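PDB 6MTZ: HepC.19480.a.B1, which is of unknown function but is probably a phosphoesterase of the DHH family. Local coordinates for residues V11-Q25 / S28-N41. Residues are numbered along the deposited sequence; the frame is centred on the assembly and turned at random.
Sequences VYHLSHIDLDGYACQ and SKQFFKNIQCYNAN
Val11 sets CG2 over the middle of the Phe32 ring, 3.6 Å from its centroid, a CH-pi contact near the start of strand 10-15. Phe31 CB lies over the opposite face of that ring. Parallel pairing with strand 35-39 follows: Val11 O accepts from Gln36 N, and His13 N returns a bond to Gln36 O. Tyr12 lies alongside Tyr38, its ring edge directed at the other side chain, with CD2 3.7 Å from CE1 of Tyr38. With CG anti to the backbone N (chi1 -175°), the His13 ring reaches toward the connecting helix, where ND1 and Ser28 OG share a hydrogen bond of 2.7 Å; NE2 is held by Ser70, and Gln25 CG covers one ring face. Past Ser15, His16 O accepts from Asn39 ND2 (2.9 Å), while Ile17 CD1 packs on Asn41 CG at 3.5 Å. In the helix, one face of the Tyr22 ring is covered by the Asn39 amide, CE1 3.3 Å from Asn39 ND2. Gln25 OE1 takes the other bond from Asn39 ND2 (2.9 Å), the two amide planes being 82° apart, and Arg194 binds Asn39 OD1, so both polar atoms of this buried amide are engaged. Gln25 NE2 also reaches His13 O, from the face opposite to Tyr38 N. The arrangement is a beta-alpha-beta crossover at the edge of a parallel sheet; its HIDLDG turn, in which Asp18 N-caps the helix through OD1 and Gly21 N, resembles the first motif of DHH phosphoesterases.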
loop_
_atom_site.group_PDB
_atom_site.type_symbol
_atom_site.label_atom_id
_atom_site.label_comp_id
_atom_site.label_asym_id
_atom_site.label_seq_id
_atom_site.Cartn_x
_atom_site.Cartn_y
_atom_site.Cartn_z
ATOM N N VAL A 11 -2.140 3.330 -18.209
ATOM C CA VAL A 11 -1.862 2.034 -17.608
ATOM C C VAL A 11 -2.378 2.034 -16.180
ATOM O O VAL A 11 -2.113 2.969 -15.413
ATOM C CB VAL A 11 -0.367 1.704 -17.657
ATOM C CG1 VAL A 11 -0.114 0.375 -16.973
ATOM C CG2 VAL A 11 0.107 1.689 -19.114
ATOM N N TYR A 12 -3.123 0.988 -15.833
ATOM C CA TYR A 12 -3.579 0.742 -14.471
ATOM C C TYR A 12 -2.940 -0.552 -13.995
ATOM O O TYR A 12 -3.210 -1.619 -14.557
ATOM C CB TYR A 12 -5.108 0.664 -14.425
ATOM C CG TYR A 12 -5.744 1.987 -14.768
ATOM C CD1 TYR A 12 -5.944 2.368 -16.092
ATOM C CD2 TYR A 12 -6.121 2.869 -13.769
ATOM C CE1 TYR A 12 -6.512 3.589 -16.407
ATOM C CE2 TYR A 12 -6.693 4.090 -14.071
ATOM C CZ TYR A 12 -6.885 4.448 -15.390
ATOM O OH TYR A 12 -7.447 5.673 -15.685
ATOM N N HIS A 13 -2.083 -0.469 -12.970
ATOM C CA HIS A 13 -1.247 -1.605 -12.588
ATOM C C HIS A 13 -1.545 -2.032 -11.157
ATOM O O HIS A 13 -1.129 -1.365 -10.201
ATOM C CB HIS A 13 0.237 -1.284 -12.761
ATOM C CG HIS A 13 1.141 -2.450 -12.507
ATOM N ND1 HIS A 13 2.516 -2.349 -12.554
ATOM C CD2 HIS A 13 0.869 -3.741 -12.194
ATOM C CE1 HIS A 13 3.051 -3.525 -12.279
ATOM N NE2 HIS A 13 2.072 -4.388 -12.058
ATOM N N LEU A 14 -2.202 -3.180 -11.021
ATOM C CA LEU A 14 -2.508 -3.785 -9.727
ATOM C C LEU A 14 -1.521 -4.912 -9.423
ATOM O O LEU A 14 -1.333 -5.819 -10.251
ATOM C CB LEU A 14 -3.937 -4.323 -9.727
ATOM C CG LEU A 14 -4.293 -5.286 -8.596
ATOM C CD1 LEU A 14 -4.223 -4.564 -7.237
ATOM C CD2 LEU A 14 -5.664 -5.950 -8.850
ATOM N N SER A 15 -0.915 -4.869 -8.227
ATOM C CA SER A 15 0.085 -5.862 -7.831
ATOM C C SER A 15 -0.047 -6.193 -6.347
ATOM O O SER A 15 -0.766 -5.526 -5.594
ATOM C CB SER A 15 1.519 -5.382 -8.129
ATOM O OG SER A 15 2.418 -6.479 -8.098
ATOM N N HIS A 16 0.667 -7.240 -5.933
ATOM C CA HIS A 16 0.660 -7.698 -4.541
ATOM C C HIS A 16 1.442 -6.698 -3.675
ATOM O O HIS A 16 1.817 -5.617 -4.128
ATOM C CB HIS A 16 1.236 -9.107 -4.468
ATOM C CG HIS A 16 0.990 -9.819 -3.170
ATOM N ND1 HIS A 16 -0.262 -9.940 -2.613
ATOM C CD2 HIS A 16 1.837 -10.472 -2.334
ATOM C CE1 HIS A 16 -0.178 -10.629 -1.487
ATOM N NE2 HIS A 16 1.082 -10.965 -1.294
ATOM N N ILE A 17 1.730 -7.058 -2.425
ATOM C CA ILE A 17 2.335 -6.124 -1.480
ATOM C C ILE A 17 3.734 -6.510 -1.021
ATOM O O ILE A 17 4.371 -5.700 -0.345
ATOM C CB ILE A 17 1.441 -5.903 -0.241
ATOM C CG1 ILE A 17 1.123 -7.242 0.435
ATOM C CG2 ILE A 17 0.191 -5.120 -0.614
ATOM C CD1 ILE A 17 0.699 -7.091 1.858
ATOM N N ASP A 18 4.258 -7.688 -1.328
ATOM C CA ASP A 18 5.574 -8.010 -0.778
ATOM C C ASP A 18 6.659 -7.494 -1.737
ATOM O O ASP A 18 6.384 -6.664 -2.609
ATOM C CB ASP A 18 5.665 -9.512 -0.504
ATOM C CG ASP A 18 5.389 -10.333 -1.750
ATOM O OD1 ASP A 18 5.212 -9.738 -2.832
ATOM O OD2 ASP A 18 5.348 -11.571 -1.655
ATOM N N LEU A 19 7.894 -7.981 -1.607
ATOM C CA LEU A 19 8.980 -7.495 -2.460
ATOM C C LEU A 19 8.693 -7.776 -3.939
ATOM O O LEU A 19 8.855 -6.900 -4.793
ATOM C CB LEU A 19 10.308 -8.141 -2.044
ATOM C CG LEU A 19 11.481 -7.957 -3.033
ATOM C CD1 LEU A 19 11.889 -6.506 -3.130
ATOM C CD2 LEU A 19 12.709 -8.781 -2.667
ATOM N N ASP A 20 8.309 -9.013 -4.266
ATOM C CA ASP A 20 7.944 -9.330 -5.647
ATOM C C ASP A 20 6.817 -8.417 -6.117
ATOM O O ASP A 20 6.875 -7.839 -7.211
ATOM C CB ASP A 20 7.540 -10.815 -5.755
ATOM C CG ASP A 20 7.540 -11.348 -7.204
ATOM O OD1 ASP A 20 8.005 -10.651 -8.123
ATOM O OD2 ASP A 20 7.070 -12.493 -7.421
ATOM N N GLY A 21 5.797 -8.233 -5.269
ATOM C CA GLY A 21 4.660 -7.419 -5.664
ATOM C C GLY A 21 5.018 -5.973 -5.960
ATOM O O GLY A 21 4.523 -5.391 -6.929
ATOM N N TYR A 22 5.858 -5.355 -5.114
ATOM C CA TYR A 22 6.197 -3.957 -5.362
ATOM C C TYR A 22 7.266 -3.798 -6.442
ATOM O O TYR A 22 7.251 -2.808 -7.172
ATOM C CB TYR A 22 6.651 -3.259 -4.068
ATOM C CG TYR A 22 5.509 -2.747 -3.228
ATOM C CD1 TYR A 22 4.768 -1.645 -3.630
ATOM C CD2 TYR A 22 5.160 -3.365 -2.037
ATOM C CE1 TYR A 22 3.716 -1.179 -2.873
ATOM C CE2 TYR A 22 4.102 -2.902 -1.268
ATOM C CZ TYR A 22 3.387 -1.814 -1.690
ATOM O OH TYR A 22 2.341 -1.347 -0.920
ATOM N N ALA A 23 8.205 -4.738 -6.545
ATOM C CA ALA A 23 9.188 -4.687 -7.629
ATOM C C ALA A 23 8.529 -4.721 -9.015
ATOM O O ALA A 23 9.049 -4.120 -9.968
ATOM C CB ALA A 23 10.173 -5.846 -7.468
ATOM N N CYS A 24 7.399 -5.424 -9.158
ATOM C CA CYS A 24 6.660 -5.366 -10.419
ATOM C C CYS A 24 6.369 -3.925 -10.800
ATOM O O CYS A 24 6.431 -3.556 -11.974
ATOM C CB CYS A 24 5.348 -6.156 -10.310
ATOM S SG CYS A 24 5.595 -7.938 -10.212
ATOM N N GLN A 25 6.042 -3.095 -9.815
ATOM C CA GLN A 25 5.642 -1.723 -10.086
ATOM C C GLN A 25 6.827 -0.783 -10.241
ATOM O O GLN A 25 6.718 0.215 -10.962
ATOM C CB GLN A 25 4.717 -1.241 -8.975
ATOM C CG GLN A 25 3.398 -1.991 -9.002
ATOM C CD GLN A 25 2.524 -1.693 -7.814
ATOM O OE1 GLN A 25 3.008 -1.522 -6.691
ATOM N NE2 GLN A 25 1.222 -1.641 -8.048
ATOM N N SER A 28 7.351 -1.564 -13.911
ATOM C CA SER A 28 6.381 -0.973 -14.830
ATOM C C SER A 28 6.530 0.534 -14.906
ATOM O O SER A 28 6.285 1.117 -15.965
ATOM C CB SER A 28 4.949 -1.331 -14.440
ATOM O OG SER A 28 4.574 -0.740 -13.214
ATOM N N LYS A 29 6.912 1.188 -13.796
ATOM C CA LYS A 29 7.124 2.642 -13.858
ATOM C C LYS A 29 8.328 3.010 -14.720
ATOM O O LYS A 29 8.454 4.169 -15.133
ATOM C CB LYS A 29 7.300 3.233 -12.455
ATOM C CG LYS A 29 5.989 3.421 -11.703
ATOM C CD LYS A 29 6.181 3.340 -10.205
ATOM C CE LYS A 29 6.243 4.713 -9.607
ATOM N NZ LYS A 29 4.916 5.336 -9.678
ATOM N N GLN A 30 9.214 2.058 -15.011
ATOM C CA GLN A 30 10.304 2.355 -15.928
ATOM C C GLN A 30 9.839 2.404 -17.377
ATOM O O GLN A 30 10.581 2.902 -18.229
ATOM C CB GLN A 30 11.427 1.332 -15.744
ATOM C CG GLN A 30 12.084 1.425 -14.343
ATOM C CD GLN A 30 13.020 2.624 -14.207
ATOM O OE1 GLN A 30 13.811 2.912 -15.109
ATOM N NE2 GLN A 30 12.923 3.336 -13.081
ATOM N N PHE A 31 8.619 1.950 -17.674
ATOM C CA PHE A 31 8.152 1.887 -19.053
ATOM C C PHE A 31 7.025 2.849 -19.376
ATOM O O PHE A 31 6.926 3.286 -20.521
ATOM C CB PHE A 31 7.707 0.462 -19.411
ATOM C CG PHE A 31 8.852 -0.507 -19.525
ATOM C CD1 PHE A 31 9.352 -1.142 -18.396
ATOM C CD2 PHE A 31 9.456 -0.750 -20.747
ATOM C CE1 PHE A 31 10.435 -2.024 -18.488
ATOM C CE2 PHE A 31 10.533 -1.612 -20.850
ATOM C CZ PHE A 31 11.029 -2.259 -19.721
ATOM N N PHE A 32 6.184 3.211 -18.411
ATOM C CA PHE A 32 4.933 3.895 -18.718
ATOM C C PHE A 32 4.926 5.283 -18.105
ATOM O O PHE A 32 5.011 5.424 -16.881
ATOM C CB PHE A 32 3.745 3.073 -18.231
ATOM C CG PHE A 32 3.589 1.785 -18.969
ATOM C CD1 PHE A 32 3.560 1.773 -20.353
ATOM C CD2 PHE A 32 3.479 0.593 -18.289
ATOM C CE1 PHE A 32 3.426 0.593 -21.042
ATOM C CE2 PHE A 32 3.335 -0.593 -18.971
ATOM C CZ PHE A 32 3.314 -0.591 -20.348
ATOM N N LYS A 33 4.818 6.296 -18.970
ATOM C CA LYS A 33 4.705 7.678 -18.527
ATOM C C LYS A 33 3.372 7.945 -17.837
ATOM O O LYS A 33 3.313 8.749 -16.902
ATOM C CB LYS A 33 4.881 8.620 -19.717
ATOM N N ASN A 34 2.296 7.290 -18.276
ATOM C CA ASN A 34 0.966 7.501 -17.712
ATOM C C ASN A 34 0.519 6.205 -17.046
ATOM O O ASN A 34 -0.036 5.327 -17.713
ATOM C CB ASN A 34 -0.007 7.939 -18.787
ATOM C CG ASN A 34 0.618 8.900 -19.775
ATOM O OD1 ASN A 34 0.657 8.633 -20.980
ATOM N ND2 ASN A 34 1.114 10.028 -19.273
ATOM N N ILE A 35 0.753 6.097 -15.734
ATOM C CA ILE A 35 0.471 4.877 -14.980
ATOM C C ILE A 35 -0.036 5.225 -13.584
ATOM O O ILE A 35 0.516 6.093 -12.902
ATOM C CB ILE A 35 1.713 3.967 -14.885
ATOM C CG1 ILE A 35 1.391 2.702 -14.086
ATOM C CG2 ILE A 35 2.889 4.710 -14.274
ATOM C CD1 ILE A 35 2.444 1.588 -14.233
ATOM N N GLN A 36 -1.096 4.536 -13.163
ATOM C CA GLN A 36 -1.595 4.573 -11.795
ATOM C C GLN A 36 -1.488 3.173 -11.203
ATOM O O GLN A 36 -1.943 2.199 -11.818
ATOM C CB GLN A 36 -3.048 5.064 -11.752
ATOM C CG GLN A 36 -3.697 4.982 -10.365
ATOM C CD GLN A 36 -3.022 5.888 -9.351
ATOM O OE1 GLN A 36 -3.088 7.111 -9.460
ATOM N NE2 GLN A 36 -2.358 5.287 -8.362
ATOM N N CYS A 37 -0.891 3.069 -10.018
ATOM C CA CYS A 37 -0.652 1.781 -9.391
ATOM C C CYS A 37 -1.637 1.525 -8.253
ATOM O O CYS A 37 -2.178 2.446 -7.640
ATOM C CB CYS A 37 0.775 1.689 -8.857
ATOM S SG CYS A 37 2.041 1.619 -10.110
ATOM N N TYR A 38 -1.837 0.242 -7.969
ATOM C CA TYR A 38 -2.750 -0.234 -6.942
ATOM C C TYR A 38 -2.141 -1.482 -6.332
ATOM O O TYR A 38 -1.446 -2.243 -7.016
ATOM C CB TYR A 38 -4.133 -0.587 -7.519
ATOM C CG TYR A 38 -4.821 0.512 -8.301
ATOM C CD1 TYR A 38 -4.459 0.784 -9.615
ATOM C CD2 TYR A 38 -5.861 1.254 -7.740
ATOM C CE1 TYR A 38 -5.087 1.772 -10.339
ATOM C CE2 TYR A 38 -6.500 2.247 -8.467
ATOM C CZ TYR A 38 -6.102 2.495 -9.772
ATOM O OH TYR A 38 -6.712 3.469 -10.528
ATOM N N ASN A 39 -2.422 -1.714 -5.053
ATOM C CA ASN A 39 -1.890 -2.893 -4.391
ATOM C C ASN A 39 -2.968 -3.552 -3.555
ATOM O O ASN A 39 -3.887 -2.897 -3.057
ATOM C CB ASN A 39 -0.673 -2.560 -3.528
ATOM C CG ASN A 39 0.472 -1.985 -4.355
ATOM O OD1 ASN A 39 0.455 -0.806 -4.726
ATOM N ND2 ASN A 39 1.459 -2.813 -4.657
ATOM N N ALA A 40 -2.830 -4.866 -3.402
ATOM C CA ALA A 40 -3.795 -5.668 -2.676
ATOM C C ALA A 40 -3.056 -6.822 -2.025
ATOM O O ALA A 40 -2.102 -7.355 -2.593
ATOM C CB ALA A 40 -4.903 -6.179 -3.615
ATOM N N ASN A 41 -3.476 -7.180 -0.819
ATOM C CA ASN A 41 -2.909 -8.353 -0.176
ATOM C C ASN A 41 -3.816 -9.546 -0.453
ATOM O O ASN A 41 -3.541 -10.336 -1.360
ATOM C CB ASN A 41 -2.736 -8.120 1.325
ATOM C CG ASN A 41 -2.026 -9.262 2.008
ATOM O OD1 ASN A 41 -1.493 -10.153 1.352
ATOM N ND2 ASN A 41 -2.012 -9.244 3.333
#